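Local atomic coordinates of sensor protein, Kinase (Polaromonas sp. JS666, PDB entry 3GRC), a protein that probably serves as the phosphoryl-accepting receiver module of a sensor histidine kinase in two-component signalling, built on a CheY-like fold. Residues L10-D15 against A40-Q45. Sequence-based numbering, arbitrary orientation.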
loop_
_atom_site.group_PDB
_atom_site.type_symbol
_atom_site.label_atom_id
_atom_site.label_comp_id
_atom_site.label_asym_id
_atom_site.label_seq_id
_atom_site.Cartn_x
_atom_site.Cartn_y
_atom_site.Cartn_z
ATOM N N LEU A 10 -3.536 -3.705 4.306
ATOM C CA LEU A 10 -3.675 -4.638 3.198
ATOM C C LEU A 10 -2.408 -4.552 2.342
ATOM O O LEU A 10 -2.127 -3.524 1.730
ATOM C CB LEU A 10 -4.897 -4.312 2.342
ATOM C CG LEU A 10 -5.056 -5.149 1.065
ATOM C CD1 LEU A 10 -5.312 -6.616 1.395
ATOM C CD2 LEU A 10 -6.218 -4.594 0.252
ATOM N N ILE A 11 -1.645 -5.636 2.328
ATOM C CA ILE A 11 -0.409 -5.729 1.568
ATOM C C ILE A 11 -0.648 -6.301 0.173
ATOM O O ILE A 11 -1.041 -7.457 0.037
ATOM C CB ILE A 11 0.599 -6.669 2.264
ATOM C CG1 ILE A 11 0.867 -6.193 3.685
ATOM C CG2 ILE A 11 1.879 -6.762 1.442
ATOM C CD1 ILE A 11 1.685 -7.172 4.487
ATOM N N CYS A 12 -0.407 -5.502 -0.856
ATOM C CA CYS A 12 -0.567 -5.967 -2.225
ATOM C C CYS A 12 0.842 -6.036 -2.781
ATOM O O CYS A 12 1.450 -5.003 -3.109
ATOM C CB CYS A 12 -1.415 -4.990 -3.036
ATOM S SG CYS A 12 -1.637 -5.402 -4.776
ATOM N N GLU A 13 1.360 -7.259 -2.881
ATOM C CA GLU A 13 2.722 -7.478 -3.344
ATOM C C GLU A 13 2.830 -8.741 -4.183
ATOM O O GLU A 13 2.347 -9.806 -3.804
ATOM C CB GLU A 13 3.656 -7.557 -2.125
ATOM C CG GLU A 13 5.067 -8.115 -2.371
ATOM C CD GLU A 13 5.919 -7.257 -3.288
ATOM O OE1 GLU A 13 6.157 -6.082 -2.967
ATOM O OE2 GLU A 13 6.357 -7.766 -4.330
ATOM N N ASP A 14 3.460 -8.601 -5.334
ATOM C CA ASP A 14 3.650 -9.709 -6.248
ATOM C C ASP A 14 4.658 -10.759 -5.755
ATOM O O ASP A 14 4.491 -11.950 -6.009
ATOM C CB ASP A 14 4.101 -9.178 -7.611
ATOM C CG ASP A 14 4.365 -10.288 -8.609
ATOM O OD1 ASP A 14 3.416 -10.998 -8.981
ATOM O OD2 ASP A 14 5.530 -10.461 -9.015
ATOM N N ASP A 15 5.697 -10.318 -5.054
ATOM C CA ASP A 15 6.743 -11.222 -4.566
ATOM C C ASP A 15 6.397 -11.836 -3.197
ATOM O O ASP A 15 6.293 -11.133 -2.190
ATOM C CB ASP A 15 8.069 -10.450 -4.487
ATOM C CG ASP A 15 9.284 -11.355 -4.253
ATOM O OD1 ASP A 15 9.230 -12.243 -3.376
ATOM O OD2 ASP A 15 10.309 -11.157 -4.943
ATOM N N ALA A 40 -6.377 -7.250 -8.725
ATOM C CA ALA A 40 -7.719 -7.816 -8.673
ATOM C C ALA A 40 -8.026 -8.260 -7.243
ATOM O O ALA A 40 -9.073 -7.904 -6.681
ATOM C CB ALA A 40 -7.823 -8.999 -9.635
ATOM N N GLN A 41 -7.109 -9.032 -6.659
ATOM C CA GLN A 41 -7.278 -9.503 -5.294
ATOM C C GLN A 41 -7.386 -8.336 -4.326
ATOM O O GLN A 41 -8.165 -8.380 -3.375
ATOM C CB GLN A 41 -6.112 -10.376 -4.867
ATOM C CG GLN A 41 -6.084 -11.740 -5.480
ATOM C CD GLN A 41 -5.194 -12.666 -4.686
ATOM O OE1 GLN A 41 -4.135 -12.255 -4.209
ATOM N NE2 GLN A 41 -5.614 -13.924 -4.538
ATOM N N ALA A 42 -6.602 -7.291 -4.571
ATOM C CA ALA A 42 -6.640 -6.133 -3.699
ATOM C C ALA A 42 -8.016 -5.458 -3.770
ATOM O O ALA A 42 -8.594 -5.105 -2.743
ATOM C CB ALA A 42 -5.536 -5.157 -4.077
ATOM N N LEU A 43 -8.543 -5.290 -4.978
ATOM C CA LEU A 43 -9.856 -4.667 -5.148
ATOM C C LEU A 43 -10.960 -5.474 -4.450
ATOM O O LEU A 43 -11.824 -4.911 -3.776
ATOM C CB LEU A 43 -10.169 -4.498 -6.640
ATOM C CG LEU A 43 -9.313 -3.411 -7.297
ATOM C CD1 LEU A 43 -9.493 -3.392 -8.805
ATOM C CD2 LEU A 43 -9.703 -2.075 -6.688
ATOM N N GLU A 44 -10.914 -6.793 -4.597
ATOM C CA GLU A 44 -11.898 -7.662 -3.963
ATOM C C GLU A 44 -11.785 -7.579 -2.438
ATOM O O GLU A 44 -12.750 -7.268 -1.731
ATOM C CB GLU A 44 -11.667 -9.115 -4.395
ATOM C CG GLU A 44 -12.736 -10.087 -3.911
ATOM C CD GLU A 44 -12.370 -11.556 -4.128
ATOM O OE1 GLU A 44 -11.792 -11.904 -5.183
ATOM O OE2 GLU A 44 -12.680 -12.373 -3.238
ATOM N N GLN A 45 -10.581 -7.838 -1.940
ATOM C CA GLN A 45 -10.319 -7.862 -0.508
ATOM C C GLN A 45 -10.513 -6.561 0.268
ATOM O O GLN A 45 -10.962 -6.586 1.413
ATOM C CB GLN A 45 -8.893 -8.383 -0.269
ATOM C CG GLN A 45 -8.570 -8.697 1.171
ATOM C CD GLN A 45 -9.562 -9.659 1.783
ATOM O OE1 GLN A 45 -9.946 -10.636 1.158
ATOM N NE2 GLN A 45 -9.978 -9.386 3.011
#
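In the CheY-like receiver fold, a five-stranded parallel sheet carries helices on both faces, and here Leu10 and Cys12 of strand 8-12 pack against Ala42 and Gln45 of helix 39-48, which shares its face with helix 65-73. Strand 10-12 and helix 40-45 run nearly antiparallel, at 164°, with their axes 9.0 Å apart at closest approach. The gap is filled by the branched Leu10, the thiol of Cys12 and the methyl of Ala42, with the aliphatic part of Gln45 at the edge, and no hydrogen bond joins the segments. Alternation along the strand turns Leu10 and Cys12 toward the helix, while Ile11 faces Leu22 and Leu26 of helix 16-28 on the other side of the sheet. Cys12 is the residue level with Ala42, and its SG meets Ala42 CB at 4.0 Å; Leu68 of helix 65-73 touches both side chains. At the strand's C-terminal end the chain enters the acidic pocket expected of receivers, where Glu13 forms a salt bridge with Lys110 through OE1, and its OE2 accepts a hydrogen bond from Asp15 N (2.7 Å) through the anti lone pair. Gln45 bends at chi2 (54°), its amide NE2 bonding to Tyr51 OH. Leu10 forks between two successive turns: its CD2 lies 3.9 Å from Ala42 O, while CD1 rests 3.9 Å from Gln45 CG.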